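Local coordinates for oxidoreductase, FMN-binding (Shewanella oneidensis, PDB 2GQ8), which binds FMN and probably works as an NAD(P)H-dependent oxidoreductase of the Old Yellow Enzyme type, acting on CH-CH groups, at residues Ile178-Ala183 with Glu216-Leu221; Glu57-Ser62 with Ile97-Trp102; Met25-Ala30 with Ala347-Gly352. All coordinates share one frame; numbering follows the deposited sequence.

Overall arrangement
The three contacts are buried and all reach the same flavin and ligand, but they join different parts of the TIM barrel. Contact 1 lies in the apolar layer between barrel and outer helices and is held by apolar side chains alone, with no hydrogen bond, although its strand also carries His181 into the active site. Contact 2 is within the barrel wall, a parallel strand pair held by backbone bonds; its strand 96-102 is also the sheet neighbour of strand 177-181 of contact 1. Contact 3 ties two loops together, with Gly352 at an exposed margin, and relies on arginines reaching carbonyl oxygens. Along the chain it encloses contacts 1 and 2; it touches contact 2, where Trp102 meets Thr26.

Contact 1. Residues Ile178-Ala183 with Glu216-Leu221; sequences IELHAA and EVVAAL. With FMN (flavin mononucleotide), chain E; AC6 (p-hydroxyacetophenone), chain D.
Leu180, on strand 177-181 of the TIM barrel, pushes its two methyl groups against helix 212-225; the axes of strand residues 178-181 and helix residues 216-221 run nearly antiparallel, 10.6 Å apart. With CG anti to the backbone N (chi1 172°), the leucine sets CD2 astride two helix valines: Leu180 CD2 lies 3.7 Å from Val218 CG2 and 3.8 Å from Val217 CG1. CD1 leans on the same Val217 methyl. Leu221, one turn on, crosses Leu180 at about a right angle and lays CD1 against its CB, while Leu221 CD1 also meets Ile178 CD1 at 3.9 Å. No hydrogen bond spans the segments, so this is pure apolar packing of the barrel wall on its outer helix layer, with Tyr163 of helix 153-172 touching both Leu180 and Val217.

On the strand's other side, the Glu179 carboxylate hydrogen-bonds to Gln100, Tyr266 and His268. His181 faces the active site: FMN O2 lies over one face of its ring, and Trp102 stacks on it. The ring's rotation is fixed at both nitrogens, since Ala183 N donates to His181 ND1 over 3.1 Å and His181 NE2 shares a 2.7 Å hydrogen bond with O1 of p-hydroxyacetophenone.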
loop_
_atom_site.group_PDB
_atom_site.type_symbol
_atom_site.label_atom_id
_atom_site.label_comp_id
_atom_site.label_asym_id
_atom_site.label_seq_id
_atom_site.Cartn_x
_atom_site.Cartn_y
_atom_site.Cartn_z
ATOM N N ILE A 178 8.078 -1.919 6.944
ATOM C CA ILE A 178 7.663 -1.427 5.632
ATOM C C ILE A 178 6.688 -2.393 4.987
ATOM O O ILE A 178 6.671 -3.576 5.313
ATOM C CB ILE A 178 8.865 -1.229 4.654
ATOM C CG1 ILE A 178 9.571 -2.563 4.355
ATOM C CG2 ILE A 178 9.845 -0.228 5.253
ATOM C CD1 ILE A 178 9.003 -3.342 3.146
ATOM N N GLU A 179 5.853 -1.866 4.097
ATOM C CA GLU A 179 4.927 -2.698 3.343
ATOM C C GLU A 179 5.299 -2.528 1.879
ATOM O O GLU A 179 5.327 -1.410 1.358
ATOM C CB GLU A 179 3.470 -2.269 3.528
ATOM C CG GLU A 179 2.512 -3.160 2.723
ATOM C CD GLU A 179 1.073 -2.721 2.825
ATOM O OE1 GLU A 179 0.599 -2.039 1.894
ATOM O OE2 GLU A 179 0.426 -3.055 3.839
ATOM N N LEU A 180 5.607 -3.630 1.212
ATOM C CA LEU A 180 5.947 -3.541 -0.198
ATOM C C LEU A 180 4.667 -3.466 -1.014
ATOM O O LEU A 180 3.841 -4.382 -0.958
ATOM C CB LEU A 180 6.760 -4.765 -0.623
ATOM C CG LEU A 180 7.019 -4.874 -2.130
ATOM C CD1 LEU A 180 7.870 -3.703 -2.596
ATOM C CD2 LEU A 180 7.721 -6.207 -2.416
ATOM N N HIS A 181 4.486 -2.377 -1.759
ATOM C CA HIS A 181 3.294 -2.271 -2.590
ATOM C C HIS A 181 3.528 -3.109 -3.845
ATOM O O HIS A 181 4.249 -2.689 -4.754
ATOM C CB HIS A 181 3.036 -0.822 -3.007
ATOM C CG HIS A 181 1.646 -0.582 -3.508
ATOM N ND1 HIS A 181 0.815 -1.605 -3.908
ATOM C CD2 HIS A 181 0.933 0.561 -3.647
ATOM C CE1 HIS A 181 -0.354 -1.102 -4.270
ATOM N NE2 HIS A 181 -0.308 0.209 -4.121
ATOM N N ALA A 182 2.944 -4.304 -3.879
ATOM C CA ALA A 182 3.070 -5.188 -5.033
ATOM C C ALA A 182 1.665 -5.396 -5.570
ATOM O O ALA A 182 1.368 -6.388 -6.241
ATOM C CB ALA A 182 3.677 -6.525 -4.608
ATOM N N ALA A 183 0.799 -4.433 -5.281
ATOM C CA ALA A 183 -0.591 -4.534 -5.689
ATOM C C ALA A 183 -1.047 -3.403 -6.599
ATOM O O ALA A 183 -0.246 -2.640 -7.149
ATOM C CB ALA A 183 -1.487 -4.580 -4.430
ATOM N N GLU A 216 12.971 -11.364 -5.690
ATOM C CA GLU A 216 14.228 -10.655 -5.485
ATOM C C GLU A 216 14.086 -9.368 -4.687
ATOM O O GLU A 216 14.957 -9.046 -3.879
ATOM C CB GLU A 216 14.897 -10.398 -6.835
ATOM C CG GLU A 216 15.283 -11.707 -7.527
ATOM C CD GLU A 216 15.822 -11.531 -8.934
ATOM O OE1 GLU A 216 16.308 -12.541 -9.500
ATOM O OE2 GLU A 216 15.755 -10.412 -9.481
ATOM N N VAL A 217 12.997 -8.634 -4.900
ATOM C CA VAL A 217 12.791 -7.400 -4.140
ATOM C C VAL A 217 12.572 -7.746 -2.665
ATOM O O VAL A 217 13.156 -7.134 -1.773
ATOM C CB VAL A 217 11.571 -6.604 -4.659
ATOM C CG1 VAL A 217 11.260 -5.450 -3.703
ATOM C CG2 VAL A 217 11.861 -6.054 -6.056
ATOM N N VAL A 218 11.736 -8.743 -2.403
ATOM C CA VAL A 218 11.479 -9.132 -1.027
ATOM C C VAL A 218 12.757 -9.655 -0.360
ATOM O O VAL A 218 13.018 -9.369 0.804
ATOM C CB VAL A 218 10.345 -10.198 -0.959
ATOM C CG1 VAL A 218 10.231 -10.767 0.445
ATOM C CG2 VAL A 218 9.016 -9.557 -1.371
ATOM N N ALA A 219 13.565 -10.407 -1.102
ATOM C CA ALA A 219 14.802 -10.936 -0.536
ATOM C C ALA A 219 15.676 -9.773 -0.058
ATOM O O ALA A 219 16.265 -9.829 1.025
ATOM C CB ALA A 219 15.548 -11.760 -1.589
ATOM N N ALA A 220 15.741 -8.720 -0.863
ATOM C CA ALA A 220 16.539 -7.542 -0.536
ATOM C C ALA A 220 15.984 -6.800 0.675
ATOM O O ALA A 220 16.737 -6.349 1.542
ATOM C CB ALA A 220 16.608 -6.607 -1.734
ATOM N N LEU A 221 14.663 -6.670 0.733
ATOM C CA LEU A 221 14.035 -5.984 1.852
ATOM C C LEU A 221 14.285 -6.727 3.160
ATOM O O LEU A 221 14.627 -6.121 4.173
ATOM C CB LEU A 221 12.530 -5.847 1.608
ATOM C CG LEU A 221 12.176 -4.948 0.424
ATOM C CD1 LEU A 221 10.695 -5.093 0.083
ATOM C CD2 LEU A 221 12.511 -3.492 0.766
HETATM N N1 FMN E . -3.795 1.412 -1.627
HETATM C C2 FMN E . -2.396 1.223 -1.533
HETATM O O2 FMN E . -1.900 0.144 -1.489
HETATM N N3 FMN E . -1.584 2.393 -1.585
HETATM C C4 FMN E . -2.036 3.644 -1.366
HETATM O O4 FMN E . -1.263 4.774 -1.606
HETATM C C4A FMN E . -3.519 3.917 -1.643
HETATM N N5 FMN E . -4.050 5.148 -1.890
HETATM C C5A FMN E . -5.403 5.270 -1.747
HETATM C C6 FMN E . -5.916 6.708 -1.808
HETATM C C7 FMN E . -7.332 6.883 -1.583
HETATM C C7M FMN E . -7.812 8.299 -1.313
HETATM C C8 FMN E . -8.220 5.825 -1.196
HETATM C C8M FMN E . -9.746 5.765 -0.915
HETATM C C9 FMN E . -7.772 4.472 -1.299
HETATM C C9A FMN E . -6.316 4.124 -1.615
HETATM N N10 FMN E . -5.673 2.834 -1.542
HETATM C C10 FMN E . -4.307 2.635 -1.568
HETATM C "C1'" FMN E . -6.505 1.622 -1.406
HETATM C "C2'" FMN E . -6.838 1.436 0.075
HETATM O "O2'" FMN E . -5.697 1.086 0.852
HETATM C "C3'" FMN E . -7.924 0.362 0.260
HETATM O "O3'" FMN E . -7.412 -0.936 -0.140
HETATM C "C4'" FMN E . -9.237 0.626 -0.443
HETATM O "O4'" FMN E . -9.680 1.987 -0.205
HETATM C "C5'" FMN E . -10.353 -0.351 -0.152
HETATM O "O5'" FMN E . -10.762 -0.268 1.224
HETATM P P FMN E . -12.061 0.559 1.662
HETATM O O1P FMN E . -11.790 2.010 1.437
HETATM O O2P FMN E . -13.235 0.035 0.888
HETATM O O3P FMN E . -12.196 0.202 3.175
HETATM C C1 AC6 D . -3.047 2.591 -4.841
HETATM C C2 AC6 D . -4.589 2.670 -5.010
HETATM C C3 AC6 D . -5.022 3.986 -5.194
HETATM C C4 AC6 D . -4.202 5.128 -5.318
HETATM C C5 AC6 D . -2.822 4.948 -5.108
HETATM C C6 AC6 D . -2.208 3.714 -4.853
HETATM O O1 AC6 D . -2.705 1.325 -4.551
HETATM O O2 AC6 D . -5.948 6.562 -5.898
HETATM C C7 AC6 D . -4.550 6.464 -5.697
HETATM C C8 AC6 D . -3.861 7.797 -5.990
#

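Contact 2. Residues Glu57-Ser62 with Ile97-Trp102. With FMN (flavin mononucleotide), chain E; AC6 (p-hydroxyacetophenone), chain D.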
loop_
_atom_site.group_PDB
_atom_site.type_symbol
_atom_site.label_atom_id
_atom_site.label_comp_id
_atom_site.label_asym_id
_atom_site.label_seq_id
_atom_site.Cartn_x
_atom_site.Cartn_y
_atom_site.Cartn_z
ATOM N N GLU A 57 0.550 6.004 3.419
ATOM C CA GLU A 57 0.203 6.143 2.015
ATOM C C GLU A 57 1.456 5.734 1.244
ATOM O O GLU A 57 2.568 5.792 1.778
ATOM C CB GLU A 57 -0.086 7.608 1.720
ATOM C CG GLU A 57 1.082 8.511 2.099
ATOM C CD GLU A 57 0.643 9.902 2.477
ATOM O OE1 GLU A 57 0.543 10.763 1.581
ATOM O OE2 GLU A 57 0.379 10.131 3.675
ATOM N N GLY A 58 1.286 5.334 -0.009
ATOM C CA GLY A 58 2.442 4.955 -0.797
ATOM C C GLY A 58 3.483 6.065 -0.782
ATOM O O GLY A 58 3.153 7.246 -0.895
ATOM N N THR A 59 4.744 5.699 -0.603
ATOM C CA THR A 59 5.801 6.703 -0.614
ATOM C C THR A 59 6.844 6.216 -1.630
ATOM O O THR A 59 7.399 5.119 -1.504
ATOM C CB THR A 59 6.371 6.929 0.825
ATOM O OG1 THR A 59 7.388 7.935 0.786
ATOM C CG2 THR A 59 6.915 5.640 1.427
ATOM N N GLN A 60 7.074 7.023 -2.665
ATOM C CA GLN A 60 7.992 6.631 -3.731
ATOM C C GLN A 60 9.438 6.445 -3.305
ATOM O O GLN A 60 10.003 7.232 -2.540
ATOM C CB GLN A 60 7.919 7.614 -4.899
ATOM C CG GLN A 60 8.286 9.035 -4.526
ATOM C CD GLN A 60 7.076 9.887 -4.231
ATOM O OE1 GLN A 60 5.998 9.373 -3.924
ATOM N NE2 GLN A 60 7.245 11.209 -4.320
ATOM N N ILE A 61 10.039 5.389 -3.838
ATOM C CA ILE A 61 11.409 5.033 -3.499
ATOM C C ILE A 61 12.463 5.765 -4.312
ATOM O O ILE A 61 13.653 5.632 -4.037
ATOM C CB ILE A 61 11.627 3.518 -3.672
ATOM C CG1 ILE A 61 11.414 3.126 -5.139
ATOM C CG2 ILE A 61 10.652 2.751 -2.770
ATOM C CD1 ILE A 61 11.707 1.658 -5.425
ATOM N N SER A 62 12.023 6.532 -5.306
ATOM C CA SER A 62 12.935 7.283 -6.162
ATOM C C SER A 62 12.155 8.288 -6.993
ATOM O O SER A 62 10.928 8.258 -7.042
ATOM C CB SER A 62 13.670 6.336 -7.114
ATOM O OG SER A 62 12.788 5.892 -8.126
ATOM N N ILE A 97 3.455 1.842 12.961
ATOM C CA ILE A 97 3.265 2.380 11.621
ATOM C C ILE A 97 4.310 1.829 10.652
ATOM O O ILE A 97 5.504 1.807 10.950
ATOM C CB ILE A 97 3.282 3.944 11.634
ATOM C CG1 ILE A 97 3.081 4.484 10.217
ATOM C CG2 ILE A 97 4.576 4.461 12.250
ATOM C CD1 ILE A 97 2.735 5.966 10.167
ATOM N N PHE A 98 3.840 1.344 9.505
ATOM C CA PHE A 98 4.708 0.792 8.465
ATOM C C PHE A 98 4.680 1.726 7.265
ATOM O O PHE A 98 3.639 2.305 6.949
ATOM C CB PHE A 98 4.202 -0.587 8.016
ATOM C CG PHE A 98 4.715 -1.740 8.843
ATOM C CD1 PHE A 98 4.833 -1.640 10.226
ATOM C CD2 PHE A 98 5.047 -2.947 8.228
ATOM C CE1 PHE A 98 5.281 -2.733 10.990
ATOM C CE2 PHE A 98 5.492 -4.039 8.979
ATOM C CZ PHE A 98 5.609 -3.930 10.361
ATOM N N ALA A 99 5.812 1.872 6.590
ATOM C CA ALA A 99 5.873 2.724 5.404
ATOM C C ALA A 99 5.600 1.884 4.160
ATOM O O ALA A 99 6.231 0.845 3.975
ATOM C CB ALA A 99 7.255 3.368 5.295
ATOM N N GLN A 100 4.673 2.315 3.305
ATOM C CA GLN A 100 4.418 1.534 2.093
ATOM C C GLN A 100 5.366 1.997 0.999
ATOM O O GLN A 100 5.191 3.075 0.423
ATOM C CB GLN A 100 2.974 1.674 1.588
ATOM C CG GLN A 100 2.738 0.755 0.373
ATOM C CD GLN A 100 1.388 0.926 -0.287
ATOM O OE1 GLN A 100 1.059 2.003 -0.790
ATOM N NE2 GLN A 100 0.603 -0.149 -0.303
ATOM N N LEU A 101 6.371 1.172 0.715
ATOM C CA LEU A 101 7.365 1.491 -0.316
ATOM C C LEU A 101 6.724 1.325 -1.679
ATOM O O LEU A 101 6.254 0.245 -2.040
ATOM C CB LEU A 101 8.575 0.579 -0.165
ATOM C CG LEU A 101 9.195 0.646 1.235
ATOM C CD1 LEU A 101 10.485 -0.161 1.249
ATOM C CD2 LEU A 101 9.460 2.098 1.632
ATOM N N TRP A 102 6.762 2.400 -2.451
ATOM C CA TRP A 102 6.076 2.455 -3.729
ATOM C C TRP A 102 6.872 2.704 -5.000
ATOM O O TRP A 102 7.752 3.563 -5.036
ATOM C CB TRP A 102 5.038 3.571 -3.596
ATOM C CG TRP A 102 3.861 3.562 -4.513
ATOM C CD1 TRP A 102 3.392 2.524 -5.276
ATOM C CD2 TRP A 102 2.912 4.625 -4.651
ATOM N NE1 TRP A 102 2.202 2.880 -5.874
ATOM C CE2 TRP A 102 1.885 4.166 -5.505
ATOM C CE3 TRP A 102 2.828 5.925 -4.128
ATOM C CZ2 TRP A 102 0.780 4.957 -5.845
ATOM C CZ3 TRP A 102 1.732 6.715 -4.462
ATOM C CH2 TRP A 102 0.718 6.227 -5.316
HETATM N N1 FMN E . -3.795 1.412 -1.627
HETATM C C2 FMN E . -2.396 1.223 -1.533
HETATM O O2 FMN E . -1.900 0.144 -1.489
HETATM N N3 FMN E . -1.584 2.393 -1.585
HETATM C C4 FMN E . -2.036 3.644 -1.366
HETATM O O4 FMN E . -1.263 4.774 -1.606
HETATM C C4A FMN E . -3.519 3.917 -1.643
HETATM N N5 FMN E . -4.050 5.148 -1.890
HETATM C C5A FMN E . -5.403 5.270 -1.747
HETATM C C6 FMN E . -5.916 6.708 -1.808
HETATM C C7 FMN E . -7.332 6.883 -1.583
HETATM C C7M FMN E . -7.812 8.299 -1.313
HETATM C C8 FMN E . -8.220 5.825 -1.196
HETATM C C8M FMN E . -9.746 5.765 -0.915
HETATM C C9 FMN E . -7.772 4.472 -1.299
HETATM C C9A FMN E . -6.316 4.124 -1.615
HETATM N N10 FMN E . -5.673 2.834 -1.542
HETATM C C10 FMN E . -4.307 2.635 -1.568
HETATM C "C1'" FMN E . -6.505 1.622 -1.406
HETATM C "C2'" FMN E . -6.838 1.436 0.075
HETATM O "O2'" FMN E . -5.697 1.086 0.852
HETATM C "C3'" FMN E . -7.924 0.362 0.260
HETATM O "O3'" FMN E . -7.412 -0.936 -0.140
HETATM C "C4'" FMN E . -9.237 0.626 -0.443
HETATM O "O4'" FMN E . -9.680 1.987 -0.205
HETATM C "C5'" FMN E . -10.353 -0.351 -0.152
HETATM O "O5'" FMN E . -10.762 -0.268 1.224
HETATM P P FMN E . -12.061 0.559 1.662
HETATM O O1P FMN E . -11.790 2.010 1.437
HETATM O O2P FMN E . -13.235 0.035 0.888
HETATM O O3P FMN E . -12.196 0.202 3.175
HETATM C C1 AC6 D . -3.047 2.591 -4.841
HETATM C C2 AC6 D . -4.589 2.670 -5.010
HETATM C C3 AC6 D . -5.022 3.986 -5.194
HETATM C C4 AC6 D . -4.202 5.128 -5.318
HETATM C C5 AC6 D . -2.822 4.948 -5.108
HETATM C C6 AC6 D . -2.208 3.714 -4.853
HETATM O O1 AC6 D . -2.705 1.325 -4.551
HETATM O O2 AC6 D . -5.948 6.562 -5.898
HETATM C C7 AC6 D . -4.550 6.464 -5.697
HETATM C C8 AC6 D . -3.861 7.797 -5.990
#
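Trp102 brings the six-membered part of its indole obliquely over the backbone of Gly58, with Trp102 CE3 3.4 Å from Gly58 C. A chi1 of -158° turns the indole away from its own backbone N and over the neighbouring strand, and Gly58, with no side chain, lets the ring come this close. The far rim of the indole reaches the bound p-hydroxyacetophenone, Trp102 CZ2 lying 3.4 Å from its C6, while FMN O4 sits over one face.

Gln100 is extended from CB to CD, and its amide grips the flavin pyrimidine twice. Gln100 NE2 donates almost straight to FMN O2 (2.8 Å, 175°), and OE1 accepts from FMN N3 in a more bent bond; the two together settle which way round the amide lies. Gly58 N gives a 3.1 Å bond to FMN O4, so both strands read the same edge of the isoalloxazine.

Between the strands, Thr59 N donates to Gln100 O, Trp102 N to Thr59 O at 2.9 Å, and Ile61 N to Trp102 O at 3.2 Å. Ile61 CG2 packs on Leu101 CB. The pair closes the beta-alpha-beta unit formed by strand 53-60, helix 77-93 and strand 96-102; Ile97 leans on helix 77-93, Ile61 on helix 153-172, and strand 177-181 continues the barrel beyond strand 96-102.

Contact 3. Residues Met25-Ala30 with Ala347-Gly352; sequences MTRSRA and ATLFGG. With FMN (flavin mononucleotide), chain E; AC6 (p-hydroxyacetophenone), chain D.
Arg27 and Arg29 converge on the carbonyls of Thr348 and Leu349, each presenting the edge of its guanidinium. Arg27 is bent at chi2 and chi3, both near -55°, which curls the chain back so that Arg27 NE donates to a lone pair of Leu349 O at 2.8 Å and 171°. Its NH2 makes a longer bond to Thr348 O, and Leu349 CD2 lies over a face of the group. Arg29 comes to the same carbonyl: Arg29 NH2 bonds Thr348 O at 2.9 Å, and NH1 adds weak bonds to both carbonyls. Arg29 NH1 also turns back to Arg27 O (2.9 Å), meeting a lone pair in that carbonyl's plane and lying flat with its own guanidinium. Arg27 O takes a second bond, from Gly351 N at 3.1 Å, so the loops are pinned by backbone as well as side chains.

Phe350 crosses Thr26 obliquely, Phe350 CE2 4.1 Å from Thr26 CG2, and Phe350 CZ lies 3.7 Å from FMN C7M. The other branch, Thr26 OG1, donates to FMN O4 at 2.7 Å. A water bridges Ser28 O and Gly352 O at the margin.

Further bonds from Arg27 to Tyr44 and Gly356, and from Arg29 to Gly353, fix both groups. Two positive charges shared among carbonyl oxygens would probably polarise these peptides, and the bonds tie the loop 347-352 to the loop that carries Thr26 beside the flavin and ligand.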
loop_
_atom_site.group_PDB
_atom_site.type_symbol
_atom_site.label_atom_id
_atom_site.label_comp_id
_atom_site.label_asym_id
_atom_site.label_seq_id
_atom_site.Cartn_x
_atom_site.Cartn_y
_atom_site.Cartn_z
ATOM N N MET A 25 -3.180 5.021 2.157
ATOM C CA MET A 25 -4.049 5.887 1.369
ATOM C C MET A 25 -3.381 7.187 0.962
ATOM O O MET A 25 -3.137 8.070 1.780
ATOM C CB MET A 25 -5.353 6.188 2.116
ATOM C CG MET A 25 -6.248 4.968 2.225
ATOM S SD MET A 25 -7.811 5.310 3.068
ATOM C CE MET A 25 -7.221 5.621 4.767
ATOM N N THR A 26 -3.068 7.268 -0.324
ATOM C CA THR A 26 -2.453 8.449 -0.914
ATOM C C THR A 26 -3.364 9.656 -0.697
ATOM O O THR A 26 -4.539 9.598 -1.033
ATOM C CB THR A 26 -2.283 8.254 -2.429
ATOM O OG1 THR A 26 -1.319 7.224 -2.662
ATOM C CG2 THR A 26 -1.824 9.552 -3.098
ATOM N N ARG A 27 -2.823 10.736 -0.137
ATOM C CA ARG A 27 -3.603 11.951 0.083
ATOM C C ARG A 27 -2.967 13.135 -0.647
ATOM O O ARG A 27 -3.532 14.233 -0.689
ATOM C CB ARG A 27 -3.727 12.254 1.580
ATOM C CG ARG A 27 -4.329 11.112 2.399
ATOM C CD ARG A 27 -5.683 10.654 1.862
ATOM N NE ARG A 27 -6.633 11.765 1.774
ATOM C CZ ARG A 27 -7.363 12.215 2.793
ATOM N NH1 ARG A 27 -7.272 11.644 3.990
ATOM N NH2 ARG A 27 -8.159 13.263 2.620
ATOM N N SER A 28 -1.793 12.897 -1.227
ATOM C CA SER A 28 -1.079 13.921 -1.983
ATOM C C SER A 28 -1.029 15.276 -1.283
ATOM O O SER A 28 -1.433 16.304 -1.847
ATOM C CB SER A 28 -1.706 14.062 -3.371
ATOM O OG SER A 28 -1.507 12.864 -4.117
ATOM N N ARG A 29 -0.511 15.264 -0.056
ATOM C CA ARG A 29 -0.380 16.472 0.755
ATOM C C ARG A 29 1.084 16.807 1.043
ATOM O O ARG A 29 1.367 17.671 1.869
ATOM C CB ARG A 29 -1.095 16.291 2.107
ATOM C CG ARG A 29 -2.609 16.002 2.057
ATOM C CD ARG A 29 -3.348 17.138 1.381
ATOM N NE ARG A 29 -4.717 17.369 1.858
ATOM C CZ ARG A 29 -5.781 16.636 1.541
ATOM N NH1 ARG A 29 -5.667 15.578 0.745
ATOM N NH2 ARG A 29 -6.986 17.002 1.967
ATOM N N ALA A 30 2.013 16.142 0.367
ATOM C CA ALA A 30 3.431 16.377 0.638
ATOM C C ALA A 30 3.873 17.792 0.292
ATOM O O ALA A 30 3.433 18.369 -0.705
ATOM C CB ALA A 30 4.286 15.357 -0.110
ATOM N N ALA A 347 -13.840 15.153 -3.179
ATOM C CA ALA A 347 -13.147 16.353 -3.646
ATOM C C ALA A 347 -11.899 16.728 -2.863
ATOM O O ALA A 347 -11.022 17.422 -3.382
ATOM C CB ALA A 347 -14.114 17.533 -3.657
ATOM N N THR A 348 -11.801 16.272 -1.618
ATOM C CA THR A 348 -10.644 16.611 -0.821
ATOM C C THR A 348 -9.732 15.427 -0.503
ATOM O O THR A 348 -8.875 15.507 0.377
ATOM C CB THR A 348 -11.073 17.317 0.478
ATOM O OG1 THR A 348 -12.076 16.537 1.143
ATOM C CG2 THR A 348 -11.633 18.705 0.151
ATOM N N LEU A 349 -9.902 14.333 -1.236
ATOM C CA LEU A 349 -9.044 13.174 -1.022
ATOM C C LEU A 349 -7.602 13.492 -1.396
ATOM O O LEU A 349 -6.670 13.085 -0.699
ATOM C CB LEU A 349 -9.514 11.986 -1.862
ATOM C CG LEU A 349 -10.794 11.283 -1.408
ATOM C CD1 LEU A 349 -11.182 10.240 -2.439
ATOM C CD2 LEU A 349 -10.582 10.629 -0.029
ATOM N N PHE A 350 -7.420 14.212 -2.501
ATOM C CA PHE A 350 -6.077 14.531 -2.982
ATOM C C PHE A 350 -5.748 16.006 -3.076
ATOM O O PHE A 350 -6.557 16.816 -3.541
ATOM C CB PHE A 350 -5.856 13.920 -4.369
ATOM C CG PHE A 350 -6.231 12.476 -4.466
ATOM C CD1 PHE A 350 -7.347 12.080 -5.196
ATOM C CD2 PHE A 350 -5.475 11.506 -3.820
ATOM C CE1 PHE A 350 -7.708 10.736 -5.287
ATOM C CE2 PHE A 350 -5.824 10.164 -3.902
ATOM C CZ PHE A 350 -6.946 9.772 -4.637
ATOM N N GLY A 351 -4.534 16.342 -2.659
ATOM C CA GLY A 351 -4.081 17.716 -2.723
ATOM C C GLY A 351 -4.697 18.622 -1.680
ATOM O O GLY A 351 -5.475 18.189 -0.830
ATOM N N GLY A 352 -4.348 19.900 -1.753
ATOM C CA GLY A 352 -4.887 20.850 -0.803
ATOM C C GLY A 352 -4.157 20.844 0.522
ATOM O O GLY A 352 -2.979 20.501 0.598
HETATM N N1 FMN E . -3.795 1.412 -1.627
HETATM C C2 FMN E . -2.396 1.223 -1.533
HETATM O O2 FMN E . -1.900 0.144 -1.489
HETATM N N3 FMN E . -1.584 2.393 -1.585
HETATM C C4 FMN E . -2.036 3.644 -1.366
HETATM O O4 FMN E . -1.263 4.774 -1.606
HETATM C C4A FMN E . -3.519 3.917 -1.643
HETATM N N5 FMN E . -4.050 5.148 -1.890
HETATM C C5A FMN E . -5.403 5.270 -1.747
HETATM C C6 FMN E . -5.916 6.708 -1.808
HETATM C C7 FMN E . -7.332 6.883 -1.583
HETATM C C7M FMN E . -7.812 8.299 -1.313
HETATM C C8 FMN E . -8.220 5.825 -1.196
HETATM C C8M FMN E . -9.746 5.765 -0.915
HETATM C C9 FMN E . -7.772 4.472 -1.299
HETATM C C9A FMN E . -6.316 4.124 -1.615
HETATM N N10 FMN E . -5.673 2.834 -1.542
HETATM C C10 FMN E . -4.307 2.635 -1.568
HETATM C "C1'" FMN E . -6.505 1.622 -1.406
HETATM C "C2'" FMN E . -6.838 1.436 0.075
HETATM O "O2'" FMN E . -5.697 1.086 0.852
HETATM C "C3'" FMN E . -7.924 0.362 0.260
HETATM O "O3'" FMN E . -7.412 -0.936 -0.140
HETATM C "C4'" FMN E . -9.237 0.626 -0.443
HETATM O "O4'" FMN E . -9.680 1.987 -0.205
HETATM C "C5'" FMN E . -10.353 -0.351 -0.152
HETATM O "O5'" FMN E . -10.762 -0.268 1.224
HETATM P P FMN E . -12.061 0.559 1.662
HETATM O O1P FMN E . -11.790 2.010 1.437
HETATM O O2P FMN E . -13.235 0.035 0.888
HETATM O O3P FMN E . -12.196 0.202 3.175
HETATM C C1 AC6 D . -3.047 2.591 -4.841
HETATM C C2 AC6 D . -4.589 2.670 -5.010
HETATM C C3 AC6 D . -5.022 3.986 -5.194
HETATM C C4 AC6 D . -4.202 5.128 -5.318
HETATM C C5 AC6 D . -2.822 4.948 -5.108
HETATM C C6 AC6 D . -2.208 3.714 -4.853
HETATM O O1 AC6 D . -2.705 1.325 -4.551
HETATM O O2 AC6 D . -5.948 6.562 -5.898
HETATM C C7 AC6 D . -4.550 6.464 -5.697
HETATM C C8 AC6 D . -3.861 7.797 -5.990
HETATM O O HOH W 1 -1.097 19.347 -1.601
#